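Local coordinates for uncharacterized protein (Sinorhizobium meliloti, PDB 4HUJ) that is of unknown function but carries a Rossmann-type dinucleotide-binding domain and probably acts as an NAD(P)-dependent oxidoreductase, at residues D83-A88 / S102-Q107; K143-F148 / D177-V182; F121-L126 / Q206-P211; V89-I94 / D111-I116. All blocks are in the same frame, centred on the assembly; numbering follows the deposited sequence.

Interaction 1 (D83-A88 / S102-Q107)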
loop_
_atom_site.group_PDB
_atom_site.type_symbol
_atom_site.label_atom_id
_atom_site.label_comp_id
_atom_site.label_asym_id
_atom_site.label_seq_id
_atom_site.Cartn_x
_atom_site.Cartn_y
_atom_site.Cartn_z
ATOM N N ASP A 83 -12.597 -1.642 2.310
ATOM C CA ASP A 83 -12.828 -0.853 1.102
ATOM C C ASP A 83 -11.535 -0.678 0.328
ATOM O O ASP A 83 -11.522 -0.754 -0.905
ATOM C CB ASP A 83 -13.383 0.530 1.454
ATOM C CG ASP A 83 -14.779 0.474 2.054
ATOM O OD1 ASP A 83 -15.511 -0.504 1.793
ATOM O OD2 ASP A 83 -15.138 1.426 2.776
ATOM N N VAL A 84 -10.455 -0.430 1.072
ATOM C CA VAL A 84 -9.132 -0.208 0.500
ATOM C C VAL A 84 -8.144 -1.139 1.201
ATOM O O VAL A 84 -7.940 -1.045 2.422
ATOM C CB VAL A 84 -8.689 1.266 0.640
ATOM C CG1 VAL A 84 -7.289 1.470 0.078
ATOM C CG2 VAL A 84 -9.673 2.192 -0.074
ATOM N N VAL A 85 -7.548 -2.033 0.420
ATOM C CA VAL A 85 -6.662 -3.066 0.952
ATOM C C VAL A 85 -5.262 -2.812 0.412
ATOM O O VAL A 85 -5.036 -2.886 -0.794
ATOM C CB VAL A 85 -7.156 -4.490 0.588
ATOM C CG1 VAL A 85 -6.159 -5.563 1.052
ATOM C CG2 VAL A 85 -8.529 -4.762 1.208
ATOM N N ILE A 86 -4.338 -2.511 1.320
ATOM C CA ILE A 86 -2.971 -2.145 0.955
ATOM C C ILE A 86 -2.078 -3.359 1.123
ATOM O O ILE A 86 -1.881 -3.842 2.237
ATOM C CB ILE A 86 -2.438 -0.978 1.822
ATOM C CG1 ILE A 86 -3.366 0.239 1.705
ATOM C CG2 ILE A 86 -1.010 -0.609 1.389
ATOM C CD1 ILE A 86 -3.079 1.340 2.717
ATOM N N LEU A 87 -1.545 -3.846 0.008
ATOM C CA LEU A 87 -0.689 -5.029 0.023
ATOM C C LEU A 87 0.758 -4.609 0.233
ATOM O O LEU A 87 1.471 -4.266 -0.719
ATOM C CB LEU A 87 -0.851 -5.839 -1.268
ATOM C CG LEU A 87 -2.231 -6.452 -1.533
ATOM C CD1 LEU A 87 -2.262 -7.065 -2.922
ATOM C CD2 LEU A 87 -2.610 -7.503 -0.482
ATOM N N ALA A 88 1.163 -4.619 1.500
ATOM C CA ALA A 88 2.499 -4.237 1.927
ATOM C C ALA A 88 3.214 -5.478 2.465
ATOM O O ALA A 88 3.750 -5.495 3.586
ATOM C CB ALA A 88 2.422 -3.144 2.981
ATOM N N SER A 102 -12.632 -14.492 -3.267
ATOM C CA SER A 102 -13.054 -14.858 -4.619
ATOM C C SER A 102 -13.581 -13.674 -5.437
ATOM O O SER A 102 -13.268 -13.550 -6.627
ATOM C CB SER A 102 -14.076 -16.004 -4.581
ATOM O OG SER A 102 -15.134 -15.728 -3.678
ATOM N N ASP A 103 -14.371 -12.807 -4.806
ATOM C CA ASP A 103 -14.885 -11.620 -5.491
ATOM C C ASP A 103 -14.426 -10.333 -4.810
ATOM O O ASP A 103 -14.702 -10.092 -3.633
ATOM C CB ASP A 103 -16.413 -11.664 -5.634
ATOM C CG ASP A 103 -16.922 -10.819 -6.803
ATOM O OD1 ASP A 103 -16.360 -9.734 -7.075
ATOM O OD2 ASP A 103 -17.897 -11.243 -7.460
ATOM N N TRP A 104 -13.712 -9.515 -5.577
ATOM C CA TRP A 104 -13.147 -8.269 -5.079
ATOM C C TRP A 104 -13.962 -7.050 -5.507
ATOM O O TRP A 104 -13.523 -5.910 -5.341
ATOM C CB TRP A 104 -11.706 -8.133 -5.566
ATOM C CG TRP A 104 -10.735 -9.014 -4.848
ATOM C CD1 TRP A 104 -10.336 -10.269 -5.212
ATOM C CD2 TRP A 104 -10.024 -8.698 -3.649
ATOM N NE1 TRP A 104 -9.425 -10.758 -4.308
ATOM C CE2 TRP A 104 -9.215 -9.814 -3.337
ATOM C CE3 TRP A 104 -9.993 -7.579 -2.803
ATOM C CZ2 TRP A 104 -8.381 -9.845 -2.217
ATOM C CZ3 TRP A 104 -9.165 -7.611 -1.686
ATOM C CH2 TRP A 104 -8.371 -8.738 -1.403
ATOM N N GLY A 105 -15.150 -7.296 -6.055
ATOM C CA GLY A 105 -16.040 -6.221 -6.496
ATOM C C GLY A 105 -16.248 -5.136 -5.456
ATOM O O GLY A 105 -16.498 -5.423 -4.280
ATOM N N GLY A 106 -16.114 -3.885 -5.889
ATOM C CA GLY A 106 -16.328 -2.730 -5.021
ATOM C C GLY A 106 -15.145 -2.365 -4.140
ATOM O O GLY A 106 -15.211 -1.408 -3.361
ATOM N N GLN A 107 -14.061 -3.125 -4.254
ATOM C CA GLN A 107 -12.881 -2.884 -3.429
ATOM C C GLN A 107 -11.735 -2.308 -4.245
ATOM O O GLN A 107 -11.643 -2.532 -5.455
ATOM C CB GLN A 107 -12.418 -4.172 -2.743
ATOM C CG GLN A 107 -13.436 -4.790 -1.802
ATOM C CD GLN A 107 -12.907 -6.044 -1.137
ATOM O OE1 GLN A 107 -12.141 -5.976 -0.172
ATOM N NE2 GLN A 107 -13.312 -7.196 -1.648
HETATM O O HOH W 1 -13.424 0.755 -2.306
#

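Interaction 2 (K143-F148 / D177-V182)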
loop_
_atom_site.group_PDB
_atom_site.type_symbol
_atom_site.label_atom_id
_atom_site.label_comp_id
_atom_site.label_asym_id
_atom_site.label_seq_id
_atom_site.Cartn_x
_atom_site.Cartn_y
_atom_site.Cartn_z
ATOM N N LYS A 143 -10.332 -2.777 -8.196
ATOM C CA LYS A 143 -9.658 -1.670 -8.864
ATOM C C LYS A 143 -8.292 -1.515 -8.189
ATOM O O LYS A 143 -8.214 -1.266 -6.988
ATOM C CB LYS A 143 -10.486 -0.388 -8.771
ATOM C CG LYS A 143 -11.724 -0.388 -9.677
ATOM C CD LYS A 143 -12.588 0.853 -9.466
ATOM C CE LYS A 143 -13.851 0.761 -10.309
ATOM N NZ LYS A 143 -14.828 1.863 -10.033
ATOM N N VAL A 144 -7.224 -1.704 -8.961
ATOM C CA VAL A 144 -5.865 -1.712 -8.410
ATOM C C VAL A 144 -5.169 -0.368 -8.605
ATOM O O VAL A 144 -5.222 0.216 -9.687
ATOM C CB VAL A 144 -5.008 -2.861 -9.012
ATOM C CG1 VAL A 144 -3.549 -2.797 -8.522
ATOM C CG2 VAL A 144 -5.623 -4.218 -8.660
ATOM N N VAL A 145 -4.545 0.120 -7.535
ATOM C CA VAL A 145 -3.714 1.326 -7.581
ATOM C C VAL A 145 -2.308 0.919 -7.155
ATOM O O VAL A 145 -2.153 0.199 -6.174
ATOM C CB VAL A 145 -4.254 2.421 -6.630
ATOM C CG1 VAL A 145 -3.317 3.639 -6.583
ATOM C CG2 VAL A 145 -5.653 2.848 -7.037
ATOM N N LYS A 146 -1.295 1.377 -7.892
ATOM C CA LYS A 146 0.105 1.147 -7.520
ATOM C C LYS A 146 0.576 2.347 -6.702
ATOM O O LYS A 146 0.609 3.468 -7.205
ATOM C CB LYS A 146 0.969 0.979 -8.781
ATOM C CG LYS A 146 2.424 0.578 -8.507
ATOM C CD LYS A 146 3.214 0.490 -9.804
ATOM C CE LYS A 146 4.654 0.051 -9.548
ATOM N NZ LYS A 146 4.684 -1.380 -9.117
ATOM N N ALA A 147 0.917 2.109 -5.434
ATOM C CA ALA A 147 1.352 3.173 -4.527
ATOM C C ALA A 147 2.010 2.605 -3.277
ATOM O O ALA A 147 1.745 1.472 -2.903
ATOM C CB ALA A 147 0.164 4.069 -4.140
ATOM N N PHE A 148 2.841 3.430 -2.631
ATOM C CA PHE A 148 3.576 3.089 -1.399
ATOM C C PHE A 148 4.752 2.145 -1.657
ATOM O O PHE A 148 5.356 1.645 -0.708
ATOM C CB PHE A 148 2.676 2.482 -0.298
ATOM C CG PHE A 148 1.535 3.367 0.144
ATOM C CD1 PHE A 148 1.766 4.516 0.897
ATOM C CD2 PHE A 148 0.222 3.008 -0.145
ATOM C CE1 PHE A 148 0.700 5.318 1.322
ATOM C CE2 PHE A 148 -0.850 3.802 0.274
ATOM C CZ PHE A 148 -0.607 4.956 1.015
ATOM N N ASP A 177 -11.073 6.890 -10.676
ATOM C CA ASP A 177 -11.791 7.051 -9.417
ATOM C C ASP A 177 -11.061 6.373 -8.258
ATOM O O ASP A 177 -10.997 6.915 -7.158
ATOM C CB ASP A 177 -13.246 6.576 -9.527
ATOM C CG ASP A 177 -13.367 5.098 -9.867
ATOM O OD1 ASP A 177 -12.502 4.544 -10.576
ATOM O OD2 ASP A 177 -14.354 4.482 -9.423
ATOM N N ALA A 178 -10.485 5.203 -8.518
ATOM C CA ALA A 178 -9.684 4.522 -7.503
ATOM C C ALA A 178 -8.410 5.327 -7.206
ATOM O O ALA A 178 -8.044 5.513 -6.044
ATOM C CB ALA A 178 -9.353 3.111 -7.943
ATOM N N ASN A 179 -7.741 5.806 -8.254
ATOM C CA ASN A 179 -6.565 6.664 -8.079
ATOM C C ASN A 179 -6.881 7.868 -7.194
ATOM O O ASN A 179 -6.127 8.190 -6.280
ATOM C CB ASN A 179 -6.041 7.156 -9.428
ATOM C CG ASN A 179 -5.331 6.070 -10.224
ATOM O OD1 ASN A 179 -5.507 4.877 -9.984
ATOM N ND2 ASN A 179 -4.523 6.490 -11.186
ATOM N N ARG A 180 -8.010 8.518 -7.464
ATOM C CA ARG A 180 -8.439 9.669 -6.668
ATOM C C ARG A 180 -8.571 9.316 -5.193
ATOM O O ARG A 180 -8.089 10.055 -4.336
ATOM C CB ARG A 180 -9.764 10.230 -7.190
ATOM C CG ARG A 180 -10.238 11.492 -6.462
ATOM C CD ARG A 180 -11.634 11.924 -6.925
ATOM N NE ARG A 180 -11.734 11.937 -8.389
ATOM C CZ ARG A 180 -12.531 11.144 -9.106
ATOM N NH1 ARG A 180 -13.336 10.272 -8.510
ATOM N NH2 ARG A 180 -12.532 11.233 -10.428
ATOM N N GLN A 181 -9.217 8.181 -4.915
ATOM C CA GLN A 181 -9.472 7.738 -3.545
ATOM C C GLN A 181 -8.168 7.466 -2.815
ATOM O O GLN A 181 -8.015 7.821 -1.646
ATOM C CB GLN A 181 -10.363 6.494 -3.521
ATOM C CG GLN A 181 -11.811 6.759 -3.919
ATOM C CD GLN A 181 -12.703 5.553 -3.703
ATOM O OE1 GLN A 181 -12.856 5.070 -2.577
ATOM N NE2 GLN A 181 -13.303 5.061 -4.780
ATOM N N VAL A 182 -7.219 6.846 -3.512
ATOM C CA VAL A 182 -5.901 6.607 -2.920
ATOM C C VAL A 182 -5.108 7.911 -2.762
ATOM O O VAL A 182 -4.415 8.096 -1.753
ATOM C CB VAL A 182 -5.110 5.532 -3.706
ATOM C CG1 VAL A 182 -3.717 5.331 -3.115
ATOM C CG2 VAL A 182 -5.886 4.226 -3.704
HETATM O O HOH W 2 -6.793 2.374 -10.535
#

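Interaction 3 (F121-L126 / Q206-P211)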
loop_
_atom_site.group_PDB
_atom_site.type_symbol
_atom_site.label_atom_id
_atom_site.label_comp_id
_atom_site.label_asym_id
_atom_site.label_seq_id
_atom_site.Cartn_x
_atom_site.Cartn_y
_atom_site.Cartn_z
ATOM N N PHE A 121 19.244 -8.684 -5.897
ATOM C CA PHE A 121 18.369 -7.518 -5.711
ATOM C C PHE A 121 18.159 -6.701 -6.984
ATOM O O PHE A 121 18.038 -5.470 -6.951
ATOM C CB PHE A 121 18.833 -6.655 -4.531
ATOM C CG PHE A 121 19.033 -7.437 -3.264
ATOM C CD1 PHE A 121 18.013 -8.246 -2.764
ATOM C CD2 PHE A 121 20.241 -7.377 -2.573
ATOM C CE1 PHE A 121 18.193 -8.987 -1.588
ATOM C CE2 PHE A 121 20.428 -8.109 -1.395
ATOM C CZ PHE A 121 19.404 -8.914 -0.902
ATOM N N LYS A 122 18.109 -7.411 -8.104
ATOM C CA LYS A 122 17.788 -6.811 -9.387
ATOM C C LYS A 122 16.291 -6.951 -9.640
ATOM O O LYS A 122 15.634 -7.804 -9.030
ATOM C CB LYS A 122 18.592 -7.480 -10.515
ATOM C CG LYS A 122 20.117 -7.383 -10.353
ATOM C CD LYS A 122 20.609 -5.944 -10.415
ATOM C CE LYS A 122 22.045 -5.820 -9.912
ATOM N NZ LYS A 122 22.496 -4.393 -9.917
ATOM N N PRO A 123 15.742 -6.118 -10.543
ATOM C CA PRO A 123 14.339 -6.254 -10.913
ATOM C C PRO A 123 14.081 -7.626 -11.501
ATOM O O PRO A 123 14.882 -8.130 -12.303
ATOM C CB PRO A 123 14.153 -5.184 -11.989
ATOM C CG PRO A 123 15.236 -4.203 -11.732
ATOM C CD PRO A 123 16.393 -5.029 -11.295
ATOM N N ARG A 124 12.976 -8.229 -11.084
ATOM C CA ARG A 124 12.590 -9.539 -11.561
ATOM C C ARG A 124 12.305 -9.543 -13.062
ATOM O O ARG A 124 11.769 -8.575 -13.602
ATOM C CB ARG A 124 11.359 -10.017 -10.799
ATOM C CG ARG A 124 10.961 -11.441 -11.116
ATOM C CD ARG A 124 10.030 -11.977 -10.069
ATOM N NE ARG A 124 10.667 -12.051 -8.760
ATOM C CZ ARG A 124 10.122 -12.618 -7.692
ATOM N NH1 ARG A 124 8.921 -13.186 -7.762
ATOM N NH2 ARG A 124 10.784 -12.619 -6.552
ATOM N N ASP A 125 12.676 -10.638 -13.729
ATOM C CA ASP A 125 12.262 -10.864 -15.108
ATOM C C ASP A 125 10.829 -11.395 -15.110
ATOM O O ASP A 125 10.572 -12.531 -14.697
ATOM C CB ASP A 125 13.230 -11.834 -15.815
ATOM C CG ASP A 125 12.903 -12.037 -17.296
ATOM O OD1 ASP A 125 11.863 -11.540 -17.784
ATOM O OD2 ASP A 125 13.704 -12.712 -17.978
ATOM N N LEU A 126 9.893 -10.558 -15.556
ATOM C CA LEU A 126 8.490 -10.946 -15.657
ATOM C C LEU A 126 8.052 -10.999 -17.113
ATOM O O LEU A 126 6.867 -10.862 -17.427
ATOM C CB LEU A 126 7.603 -9.986 -14.862
ATOM C CG LEU A 126 7.874 -9.962 -13.357
ATOM C CD1 LEU A 126 7.140 -8.794 -12.723
ATOM C CD2 LEU A 126 7.459 -11.277 -12.720
ATOM N N GLN A 206 7.808 4.111 -12.308
ATOM C CA GLN A 206 7.448 3.849 -10.913
ATOM C C GLN A 206 7.724 2.407 -10.460
ATOM O O GLN A 206 7.674 2.098 -9.265
ATOM C CB GLN A 206 5.969 4.192 -10.671
ATOM C CG GLN A 206 5.596 4.317 -9.193
ATOM C CD GLN A 206 4.091 4.349 -8.971
ATOM O OE1 GLN A 206 3.326 4.788 -9.840
ATOM N NE2 GLN A 206 3.660 3.880 -7.805
ATOM N N GLN A 207 7.985 1.513 -11.408
ATOM C CA GLN A 207 8.280 0.133 -11.047
ATOM C C GLN A 207 9.699 0.030 -10.501
ATOM O O GLN A 207 10.570 0.809 -10.881
ATOM C CB GLN A 207 8.104 -0.779 -12.260
ATOM C CG GLN A 207 7.981 -2.252 -11.900
ATOM C CD GLN A 207 7.581 -3.097 -13.090
ATOM O OE1 GLN A 207 8.426 -3.544 -13.866
ATOM N NE2 GLN A 207 6.290 -3.320 -13.241
ATOM N N PHE A 208 9.928 -0.933 -9.611
ATOM C CA PHE A 208 11.263 -1.190 -9.085
ATOM C C PHE A 208 12.302 -1.196 -10.212
ATOM O O PHE A 208 12.072 -1.779 -11.280
ATOM C CB PHE A 208 11.298 -2.523 -8.329
ATOM C CG PHE A 208 12.630 -2.818 -7.698
ATOM C CD1 PHE A 208 12.979 -2.237 -6.476
ATOM C CD2 PHE A 208 13.542 -3.657 -8.328
ATOM C CE1 PHE A 208 14.219 -2.497 -5.890
ATOM C CE2 PHE A 208 14.784 -3.924 -7.753
ATOM C CZ PHE A 208 15.123 -3.345 -6.532
ATOM N N GLY A 209 13.417 -0.514 -9.970
ATOM C CA GLY A 209 14.496 -0.409 -10.957
ATOM C C GLY A 209 14.410 0.828 -11.832
ATOM O O GLY A 209 15.325 1.109 -12.620
ATOM N N ARG A 210 13.326 1.584 -11.684
ATOM C CA ARG A 210 13.070 2.748 -12.541
ATOM C C ARG A 210 13.269 4.066 -11.770
ATOM O O ARG A 210 13.348 4.050 -10.535
ATOM C CB ARG A 210 11.672 2.650 -13.167
ATOM C CG ARG A 210 11.408 1.359 -13.970
ATOM C CD ARG A 210 12.414 1.202 -15.092
ATOM N NE ARG A 210 12.011 0.159 -16.028
ATOM C CZ ARG A 210 12.502 0.023 -17.256
ATOM N NH1 ARG A 210 13.430 0.862 -17.709
ATOM N NH2 ARG A 210 12.063 -0.957 -18.037
ATOM N N PRO A 211 13.354 5.210 -12.487
ATOM C CA PRO A 211 13.856 6.448 -11.873
ATOM C C PRO A 211 13.142 7.005 -10.636
ATOM O O PRO A 211 13.782 7.706 -9.840
ATOM C CB PRO A 211 13.794 7.458 -13.021
ATOM C CG PRO A 211 13.989 6.623 -14.242
ATOM C CD PRO A 211 13.225 5.355 -13.953
#

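Interaction 4 (V89-I94 / D111-I116)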
loop_
_atom_site.group_PDB
_atom_site.type_symbol
_atom_site.label_atom_id
_atom_site.label_comp_id
_atom_site.label_asym_id
_atom_site.label_seq_id
_atom_site.Cartn_x
_atom_site.Cartn_y
_atom_site.Cartn_z
ATOM N N VAL A 89 3.168 -6.527 1.654
ATOM C CA VAL A 89 3.824 -7.798 1.945
ATOM C C VAL A 89 4.780 -8.076 0.794
ATOM O O VAL A 89 4.707 -7.398 -0.237
ATOM C CB VAL A 89 2.802 -8.962 2.073
ATOM C CG1 VAL A 89 2.043 -8.875 3.407
ATOM C CG2 VAL A 89 1.849 -9.002 0.872
ATOM N N PRO A 90 5.688 -9.058 0.958
ATOM C CA PRO A 90 6.589 -9.377 -0.154
ATOM C C PRO A 90 5.810 -9.781 -1.401
ATOM O O PRO A 90 4.748 -10.396 -1.303
ATOM C CB PRO A 90 7.406 -10.554 0.393
ATOM C CG PRO A 90 7.421 -10.317 1.880
ATOM C CD PRO A 90 6.023 -9.831 2.172
ATOM N N TYR A 91 6.332 -9.417 -2.564
ATOM C CA TYR A 91 5.685 -9.734 -3.835
ATOM C C TYR A 91 5.286 -11.216 -3.941
ATOM O O TYR A 91 4.169 -11.543 -4.362
ATOM C CB TYR A 91 6.601 -9.311 -4.994
ATOM C CG TYR A 91 6.049 -9.618 -6.362
ATOM C CD1 TYR A 91 5.049 -8.826 -6.929
ATOM C CD2 TYR A 91 6.526 -10.703 -7.087
ATOM C CE1 TYR A 91 4.542 -9.113 -8.188
ATOM C CE2 TYR A 91 6.025 -11.003 -8.346
ATOM C CZ TYR A 91 5.033 -10.208 -8.890
ATOM O OH TYR A 91 4.547 -10.507 -10.149
ATOM N N ASP A 92 6.194 -12.102 -3.540
ATOM C CA ASP A 92 5.945 -13.546 -3.586
ATOM C C ASP A 92 4.875 -14.046 -2.604
ATOM O O ASP A 92 4.389 -15.179 -2.742
ATOM C CB ASP A 92 7.247 -14.311 -3.365
ATOM C CG ASP A 92 8.153 -14.272 -4.573
ATOM O OD1 ASP A 92 7.670 -14.527 -5.695
ATOM O OD2 ASP A 92 9.352 -14.003 -4.393
ATOM N N SER A 93 4.523 -13.216 -1.624
ATOM C CA SER A 93 3.499 -13.556 -0.631
ATOM C C SER A 93 2.082 -13.248 -1.110
ATOM O O SER A 93 1.108 -13.744 -0.533
ATOM C CB SER A 93 3.746 -12.801 0.682
ATOM O OG SER A 93 4.921 -13.250 1.328
ATOM N N ILE A 94 1.964 -12.427 -2.152
ATOM C CA ILE A 94 0.658 -11.897 -2.553
ATOM C C ILE A 94 -0.336 -12.984 -2.972
ATOM O O ILE A 94 -1.450 -13.032 -2.442
ATOM C CB ILE A 94 0.783 -10.784 -3.633
ATOM C CG1 ILE A 94 1.465 -9.551 -3.032
ATOM C CG2 ILE A 94 -0.587 -10.390 -4.169
ATOM C CD1 ILE A 94 1.776 -8.432 -4.051
ATOM N N ASP A 111 -1.332 -1.990 -4.585
ATOM C CA ASP A 111 -0.111 -2.794 -4.695
ATOM C C ASP A 111 1.100 -1.963 -4.267
ATOM O O ASP A 111 1.544 -1.079 -4.998
ATOM C CB ASP A 111 0.053 -3.318 -6.127
ATOM C CG ASP A 111 1.302 -4.174 -6.309
ATOM O OD1 ASP A 111 1.910 -4.610 -5.304
ATOM O OD2 ASP A 111 1.677 -4.425 -7.469
ATOM N N ALA A 112 1.618 -2.244 -3.071
ATOM C CA ALA A 112 2.800 -1.561 -2.551
ATOM C C ALA A 112 4.078 -2.397 -2.697
ATOM O O ALA A 112 5.132 -2.012 -2.183
ATOM C CB ALA A 112 2.586 -1.157 -1.094
ATOM N N SER A 113 3.980 -3.527 -3.400
ATOM C CA SER A 113 5.091 -4.481 -3.497
ATOM C C SER A 113 6.040 -4.160 -4.647
ATOM O O SER A 113 5.649 -3.528 -5.629
ATOM C CB SER A 113 4.559 -5.909 -3.676
ATOM O OG SER A 113 4.119 -6.136 -5.015
ATOM N N ASN A 114 7.279 -4.631 -4.520
ATOM C CA ASN A 114 8.256 -4.579 -5.604
ATOM C C ASN A 114 8.737 -5.986 -5.920
ATOM O O ASN A 114 9.096 -6.734 -5.006
ATOM C CB ASN A 114 9.441 -3.707 -5.209
ATOM C CG ASN A 114 9.054 -2.255 -5.023
ATOM O OD1 ASN A 114 9.229 -1.684 -3.938
ATOM N ND2 ASN A 114 8.509 -1.656 -6.068
ATOM N N ALA A 115 8.733 -6.348 -7.204
ATOM C CA ALA A 115 9.173 -7.673 -7.622
ATOM C C ALA A 115 10.684 -7.657 -7.799
ATOM O O ALA A 115 11.204 -7.170 -8.803
ATOM C CB ALA A 115 8.465 -8.104 -8.902
ATOM N N ILE A 116 11.379 -8.168 -6.785
ATOM C CA ILE A 116 12.837 -8.086 -6.691
ATOM C C ILE A 116 13.388 -9.497 -6.531
ATOM O O ILE A 116 12.828 -10.294 -5.776
ATOM C CB ILE A 116 13.262 -7.256 -5.456
ATOM C CG1 ILE A 116 12.601 -5.869 -5.464
ATOM C CG2 ILE A 116 14.790 -7.115 -5.391
ATOM C CD1 ILE A 116 12.725 -5.123 -4.135
HETATM O O HOH W 3 9.005 -8.095 -2.563
#

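Interaction 1 (D83-A88 / S102-Q107)
In the Rossmann-type core of this protein, V85 on strand 84-88 meets W104 and Q107 in the connection that returns, by way of helix 94-98, to the neighbouring parallel strand 108-111; this is the closing end of a beta-alpha-beta crossover. A type II turn runs from W104 to Q107, closed by the backbone bond from Q107 N to W104 O at 3.0 Å. G106, third residue of the turn, has the positive phi (82°) that a type II turn needs and glycine readily adopts. D103 OD1 braces the entry to the turn by accepting from G105 N at 2.9 Å, an Asx turn whose donor arrives on the anti side of the carboxylate, 21° out of its plane. The side-chain contact is light and apolar. CG2 of V85, the branch set anti to its carbonyl carbon, lies 4.1 Å from W104 CZ3, near the plane of the indole and at its edge, so the valine meets the rim of the ring. W104 also packs on V109, V139 and A142. At the start of the strand the backbones close to 5.0 Å between the CA atoms of D83 and Q107, and Q107 CA makes a CH...O contact with D83 O. No direct hydrogen bond joins the segments; instead one water donates to D83 O at 2.8 Å and to G106 O at 3.0 Å.

Interaction 2 (K143-F148 / D177-V182)
V145 and V182 reach toward each other tip to tip, and this pair forms the closest apolar meeting of strand 143-147 and helix 176-188, which covers one face of the sheet. The short axes approach to 8.1 Å and cross at -48°. Each valine has CG1 anti to its backbone N, and like branches meet: CG2 to CG2 at 3.6 Å and CG1 to CG1 at 3.9 Å. V145 CG2 also rests against A178 CB at 3.8 Å, one helical turn earlier, and lies 3.6 Å from N179 OD1, whose side chain slants past it. A147 CB extends the apolar strip to V182 CG1, more loosely at 4.2 Å. At the edge of the contact the extended chain of K143 passes A178 and runs at about a right angle to the D177 side chain. Its NZ reaches D177 OD2 at 2.7 Å on the syn lone pair, a salt bridge; the carboxylate is turned there by a chi1 of 62°, with CG between the backbone N and the carbonyl carbon. Beside V145, a water lies within hydrogen-bonding distance of N179 OD1 and V144 O, and N179 ND2 bonds to G173 O. The chemistry is thus graded: close-fitting methyl groups form the buried centre, while a charge pair at the partly exposed margin probably adds electrostatic attraction between strand and helix.

Interaction 3 (F121-L126 / Q206-P211)
The backbones come nearest at P123 and G209, whose CA atoms lie 5.8 Å apart, where the corner of a type II beta turn, Q207 to R210, meets the loop leading to helix 131-138. The turn is closed by R210 N to Q207 O at 3.0 Å and has G209 in its third position, at a phi of 94° that favours glycine. This is a surface loop-to-loop contact, joining the connection after strand 108-111 to the one after helix 199-206. F208 carries it. With CG anti to the backbone N (chi1 -177°), the phenyl ring extends from the turn and presents an edge to the chain from F121 to P123. F121 O lies in the ring plane, 3.6 Å from F208 CZ, and P123 N is likewise in plane, 3.7 Å from F208 CE2. The pyrrolidine stands roughly perpendicular to the phenyl side chain, its CG 3.8 Å from F208 CD2. Outside the two segments, F208 also packs on I116, while R124 forms salt bridges with D92 and D117. No hydrogen bond crosses between the two loops, and the proline reaches past the ring to the turn itself, with P123 CG at 3.9 Å from G209 CA.

Interaction 4 (V89-I94 / D111-I116)
Y91, just beyond strand 84-88, lays its ring against the chain that leaves strand 108-111, at the C-terminal ends of parallel strands, the region where Rossmann-type domains generally bind their dinucleotide. Starting at the root, Y91 CB lies 3.6 Å from N114 O. A chi1 of 179° sends CG away from the backbone N and carries the ring past A115. Next along the ring, the edge at CD1 meets S113 OG, which lies in the ring plane at 3.4 Å. From CG through CD2, CE1 and CE2 to CZ, the ring lies under A115 CB, which sits over the centre of one face, 3.7 Å from the centroid and only 9° off the ring normal: a CH-pi contact in which the methyl is about equally far from all six ring carbons. Outside the two segments, the ring also packs against I134 and V135 of helix 131-138 and against R124. S113 OG also touches I94 CD1, at 3.4 Å. Its hydroxyl donates to D111 OD1 at 2.7 Å on the syn lone pair, and S113 N reaches the same oxygen from above the carboxylate plane, 44° out of it, in an Asx turn. D111 OD2 bonds to T132. Two bonds from S113 to D111 OD1 fix the hydroxyl's direction; across the segments there is no direct hydrogen bond, and the contact rests on CH-pi and van der Waals packing, with a water bridging Y91 N and N114 O.

Interactions 1 and 2 reach the same sheet, and interaction 4 sits in the loops beyond the C-terminal strand ends. Strand 84-88 passes from interaction 1 into interaction 4, where L87 O accepts from A112 N at 3.1 Å. Q107 O receives K143 N at 3.0 Å and V145 O receives D111 N at 2.8 Å, tying interaction 2 to both. Interaction 3 lies at the surface, about 24 Å from interaction 1 between centres but 12 Å from interaction 4, joined by the R124 NH1 to D92 OD1 salt bridge (2.8 Å). K146 O and Q206 NE2 connect it to interaction 2. V89 touches the glycine-rich GxGxxG-like turn, so interaction 4 probably borders the dinucleotide site.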